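Local coordinates for Melibiose/raffinose/stachyose-binding protein MelE (Bacillus subtilis subsp. subtilis str. 168, PDB 4R6H) that binds melibiose, raffinose and stachyose and serves as the solute-binding component of the MelEDC-MsmX ABC transporter that imports these sugars, at residues Tyr147-Leu152 with Ala359-Tyr364; Leu274-Ala279 with Ala342-Ser347. One frame throughout, in Å; residues are numbered along the deposited sequence. Where two conformers were deposited one is given.

How the contacts relate
In both contacts one long polar side chain, Arg-149 or Gln-276, spans the space to a short partner, Asp-361 or Ser-344, and little surface is buried. Contact 1 joins the start of helix 149-155 to helix 359-364; contact 2 joins helix 274-281 to the turn that ends helix 333-343. Their centres lie about 13 Å apart, on the same side of the chain's centre, and both segments of contact 2 fall in sequence between those of contact 1. They meet directly where Tyr-362 CD2 packs 4.0 Å from Pro-346 CG. Helix 359-364 is the next helix after 333-343, so the two contacts involve consecutive helices of this sugar-binding protein, captured in its open conformation.

Contact 1: Tyr147-Leu152 with Ala359-Tyr364; sequences YNRNIL and ANDYEY
Arg-149 and Asp-361 reach for each other from opposite directions, across a gap of 11.6 Å between their CA atoms, and their charged ends close it. The arginine, modelled in two conformers of which one is described, spans most of that distance because its chain runs extended from CG to NE (chi2 -180°, chi3 -175°). Its guanidinium and the carboxylate are not coplanar; the planes stand 31° apart. NH1 of Arg-149 donates to Asp-361 OD1 at 2.9 Å, on the syn side of the carboxylate and somewhat out of its plane. The same NH1 lies 2.8 Å from Asp-361 OD2 in the salt bridge, whereas NH2 adds merely a weak bond to OD1, so one nitrogen, facing both oxygens, carries most of the bridge. OD2 is held a second time by the backbone N of Ile-289, so the carboxylate is fixed against strand 287-291 while it meets the arginine. On OD1 a water donates weakly, and that water sits 2.7 Å from Tyr-147 OH, in the plane of the tyrosine ring at its edge. With an alanine at Asp-361, Arg-149 would probably lose its counter-charge, and Ile-289 N and the water their acceptor. At the root of the arginine, Asn-148 is the N-cap of helix 149-155, its OD1 accepting from Ile-151 N at 3.0 Å. This is a strand-to-helix junction, capped by an asparagine and tied by a salt bridge to a helix some 200 residues later in the chain, within a member of the bacterial solute-binding protein 1 family.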
# COMPACT_ATOMS: atom_id res chain seq x y z
N TYR A 147 5.81 14.93 2.97
CA TYR A 147 5.88 16.37 2.92
C TYR A 147 7.25 16.87 3.34
O TYR A 147 7.98 16.20 4.06
CB TYR A 147 4.81 17.00 3.82
CG TYR A 147 5.05 16.81 5.29
CD1 TYR A 147 4.81 15.58 5.92
CD2 TYR A 147 5.61 17.82 6.06
CE1 TYR A 147 5.07 15.41 7.28
CE2 TYR A 147 5.84 17.66 7.40
CZ TYR A 147 5.56 16.45 8.01
OH TYR A 147 5.87 16.25 9.35
N ASN A 148 7.57 18.08 2.90
CA ASN A 148 8.82 18.76 3.24
C ASN A 148 8.62 19.52 4.54
O ASN A 148 7.89 20.49 4.59
CB ASN A 148 9.20 19.70 2.10
CG ASN A 148 10.49 20.40 2.32
OD1 ASN A 148 10.80 20.84 3.44
ND2 ASN A 148 11.26 20.55 1.25
N ARG A 149 9.24 19.02 5.61
CA ARG A 149 9.04 19.59 6.94
C ARG A 149 9.44 21.07 7.01
O ARG A 149 8.73 21.88 7.62
CB ARG A 149 9.83 18.81 7.97
CG ARG A 149 9.53 17.32 8.06
CD ARG A 149 10.40 16.70 9.15
NE ARG A 149 10.31 15.25 9.28
CZ ARG A 149 9.48 14.61 10.11
NH1 ARG A 149 9.56 13.30 10.13
NH2 ARG A 149 8.63 15.24 10.92
N ASN A 150 10.53 21.41 6.35
CA ASN A 150 11.06 22.76 6.41
C ASN A 150 10.12 23.75 5.72
O ASN A 150 9.96 24.87 6.21
CB ASN A 150 12.44 22.75 5.76
CG ASN A 150 13.21 21.43 6.03
OD1 ASN A 150 13.92 21.33 7.03
ND2 ASN A 150 13.03 20.39 5.15
N ILE A 151 9.50 23.32 4.60
CA ILE A 151 8.59 24.20 3.89
C ILE A 151 7.37 24.51 4.73
O ILE A 151 6.92 25.66 4.81
CB ILE A 151 8.21 23.62 2.50
CG1 ILE A 151 9.39 23.68 1.55
CG2 ILE A 151 7.03 24.35 1.90
CD1 ILE A 151 9.17 22.98 0.23
N LEU A 152 6.81 23.49 5.38
CA LEU A 152 5.67 23.73 6.23
C LEU A 152 6.04 24.66 7.40
O LEU A 152 5.29 25.57 7.68
CB LEU A 152 5.00 22.46 6.74
CG LEU A 152 4.03 21.77 5.80
CD1 LEU A 152 4.54 21.46 4.41
CD2 LEU A 152 3.42 20.56 6.48
N ALA A 359 10.51 5.77 11.07
CA ALA A 359 10.14 5.25 12.37
C ALA A 359 9.63 6.32 13.36
O ALA A 359 8.67 6.05 14.11
CB ALA A 359 11.34 4.52 13.00
N ASN A 360 10.29 7.49 13.30
CA ASN A 360 9.95 8.69 14.12
C ASN A 360 8.47 9.05 13.97
O ASN A 360 7.70 9.15 14.93
CB ASN A 360 10.89 9.91 13.80
CG ASN A 360 10.73 10.51 12.39
OD1 ASN A 360 10.65 9.80 11.35
ND2 ASN A 360 10.71 11.87 12.34
N ASP A 361 8.07 9.17 12.72
CA ASP A 361 6.69 9.56 12.38
C ASP A 361 5.70 8.48 12.71
O ASP A 361 4.60 8.75 13.17
CB ASP A 361 6.59 9.87 10.89
CG ASP A 361 7.24 11.21 10.52
OD1 ASP A 361 7.22 12.17 11.36
OD2 ASP A 361 7.74 11.34 9.41
N TYR A 362 6.05 7.21 12.50
CA TYR A 362 5.12 6.16 12.91
C TYR A 362 4.90 6.12 14.46
O TYR A 362 3.81 5.80 14.89
CB TYR A 362 5.49 4.79 12.35
CG TYR A 362 5.28 4.67 10.84
CD1 TYR A 362 4.06 5.05 10.25
CD2 TYR A 362 6.22 4.07 10.03
CE1 TYR A 362 3.85 4.90 8.90
CE2 TYR A 362 6.01 3.93 8.68
CZ TYR A 362 4.83 4.31 8.11
OH TYR A 362 4.61 4.14 6.77
N GLU A 363 5.93 6.45 15.23
CA GLU A 363 5.77 6.55 16.67
C GLU A 363 4.89 7.77 17.04
O GLU A 363 4.04 7.70 17.92
CB GLU A 363 7.14 6.65 17.33
CG GLU A 363 7.11 6.48 18.83
CD GLU A 363 8.21 5.56 19.33
OE1 GLU A 363 8.64 4.63 18.60
OE2 GLU A 363 8.64 5.77 20.48
N TYR A 364 5.12 8.88 16.37
CA TYR A 364 4.31 10.08 16.61
C TYR A 364 2.85 9.78 16.36
O TYR A 364 1.97 10.25 17.11
CB TYR A 364 4.77 11.24 15.74
CG TYR A 364 4.16 12.60 16.05
CD1 TYR A 364 3.01 13.03 15.40
CD2 TYR A 364 4.76 13.45 16.90
CE1 TYR A 364 2.47 14.28 15.67
CE2 TYR A 364 4.25 14.71 17.16
CZ TYR A 364 3.13 15.12 16.52
OH TYR A 364 2.64 16.39 16.84
O HOH W 1 5.34 13.82 10.36

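Contact 2: Leu274-Ala279 with Ala342-Ser347; sequences LGQDVA and ATSLPS
Gln-276 sends CG between its backbone N and carbonyl carbon (chi1 66°), and the chain then extends beyond CG, carrying the amide away from helix 274-281 toward Ser-344. On the other side, Ser-344 has OG anti to its carbonyl carbon (chi1 -59°), beside its own backbone N. The two ends meet in one hydrogen bond: Ser-344 OG donates to Gln-276 OE1 at 2.9 Å. The hydroxyl lies in the carbonyl plane, on a lone pair of OE1, with a C=O...donor angle of 118°. NE2 of the same amide stays 3.6 Å from OG, while Ser-344 CB rests 3.7 Å from NE2, so the serine touches the amide with both its carbon and its oxygen. Ser-344 sits at the Schellman motif ending helix 333-343, the first residue to leave helical geometry, with positive phi and two bonds back into the last turn. Helix 274-281 meets this helix C-terminus through side chains, at the surface; the nearest CA atoms, of Gln-276 and Ser-344, are 9.2 Å apart. Gln-276 also touches Phe-357, and Ala-342 O, just before the turn, accepts from Ser-45 OG at the start of helix 44-60.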
# COMPACT_ATOMS: atom_id res chain seq x y z
N LEU A 274 10.91 8.00 -0.07
CA LEU A 274 11.25 9.33 -0.54
C LEU A 274 12.20 10.03 0.42
O LEU A 274 13.22 10.63 -0.01
CB LEU A 274 10.00 10.20 -0.78
CG LEU A 274 10.24 11.63 -1.34
CD1 LEU A 274 10.95 11.60 -2.68
CD2 LEU A 274 8.92 12.41 -1.47
N GLY A 275 11.89 9.98 1.71
CA GLY A 275 12.70 10.66 2.71
C GLY A 275 14.13 10.19 2.66
O GLY A 275 15.07 10.96 2.63
N GLN A 276 14.30 8.88 2.65
CA GLN A 276 15.65 8.33 2.73
C GLN A 276 16.42 8.62 1.44
O GLN A 276 17.64 8.91 1.45
CB GLN A 276 15.59 6.82 3.08
CG GLN A 276 14.96 5.85 2.04
CD GLN A 276 14.44 4.50 2.57
OE1 GLN A 276 14.79 3.43 2.06
NE2 GLN A 276 13.60 4.55 3.53
N ASP A 277 15.73 8.57 0.32
CA ASP A 277 16.35 8.83 -0.98
C ASP A 277 16.77 10.30 -1.12
O ASP A 277 17.86 10.60 -1.63
CB ASP A 277 15.42 8.45 -2.11
CG ASP A 277 15.17 6.97 -2.22
OD1 ASP A 277 15.99 6.18 -1.69
OD2 ASP A 277 14.09 6.66 -2.80
N VAL A 278 15.91 11.20 -0.67
CA VAL A 278 16.21 12.63 -0.68
C VAL A 278 17.38 12.95 0.25
O VAL A 278 18.26 13.72 -0.14
CB VAL A 278 14.93 13.42 -0.25
CG1 VAL A 278 15.25 14.87 0.15
CG2 VAL A 278 13.91 13.40 -1.36
N ALA A 279 17.38 12.35 1.44
CA ALA A 279 18.47 12.58 2.41
C ALA A 279 19.82 12.21 1.85
O ALA A 279 20.84 12.86 2.21
CB ALA A 279 18.20 11.84 3.69
N ALA A 342 14.94 -4.10 4.94
CA ALA A 342 15.16 -4.16 3.50
C ALA A 342 13.99 -3.63 2.68
O ALA A 342 14.16 -3.16 1.57
CB ALA A 342 15.47 -5.58 3.09
N THR A 343 12.78 -3.72 3.25
CA THR A 343 11.56 -3.24 2.64
C THR A 343 11.20 -1.80 3.00
O THR A 343 10.19 -1.27 2.48
CB THR A 343 10.32 -4.11 3.02
OG1 THR A 343 9.91 -3.84 4.37
CG2 THR A 343 10.62 -5.61 2.83
N SER A 344 11.97 -1.20 3.90
CA SER A 344 11.77 0.17 4.38
C SER A 344 10.45 0.37 5.10
O SER A 344 9.93 1.49 5.16
CB SER A 344 11.94 1.20 3.25
OG SER A 344 13.27 1.07 2.69
N LEU A 345 9.92 -0.70 5.69
CA LEU A 345 8.63 -0.64 6.35
C LEU A 345 8.69 -1.34 7.67
O LEU A 345 9.57 -2.19 7.91
CB LEU A 345 7.57 -1.29 5.45
CG LEU A 345 7.13 -0.57 4.20
CD1 LEU A 345 6.26 -1.42 3.30
CD2 LEU A 345 6.38 0.70 4.60
N PRO A 346 7.71 -1.06 8.55
CA PRO A 346 7.71 -1.77 9.83
C PRO A 346 7.44 -3.26 9.67
O PRO A 346 6.77 -3.69 8.73
CB PRO A 346 6.53 -1.15 10.59
CG PRO A 346 6.24 0.11 9.88
CD PRO A 346 6.65 -0.05 8.45
N SER A 347 7.95 -4.03 10.62
CA SER A 347 7.58 -5.45 10.73
C SER A 347 6.13 -5.57 11.10
O SER A 347 5.52 -4.67 11.62
CB SER A 347 8.45 -6.10 11.81
OG SER A 347 7.94 -7.34 12.27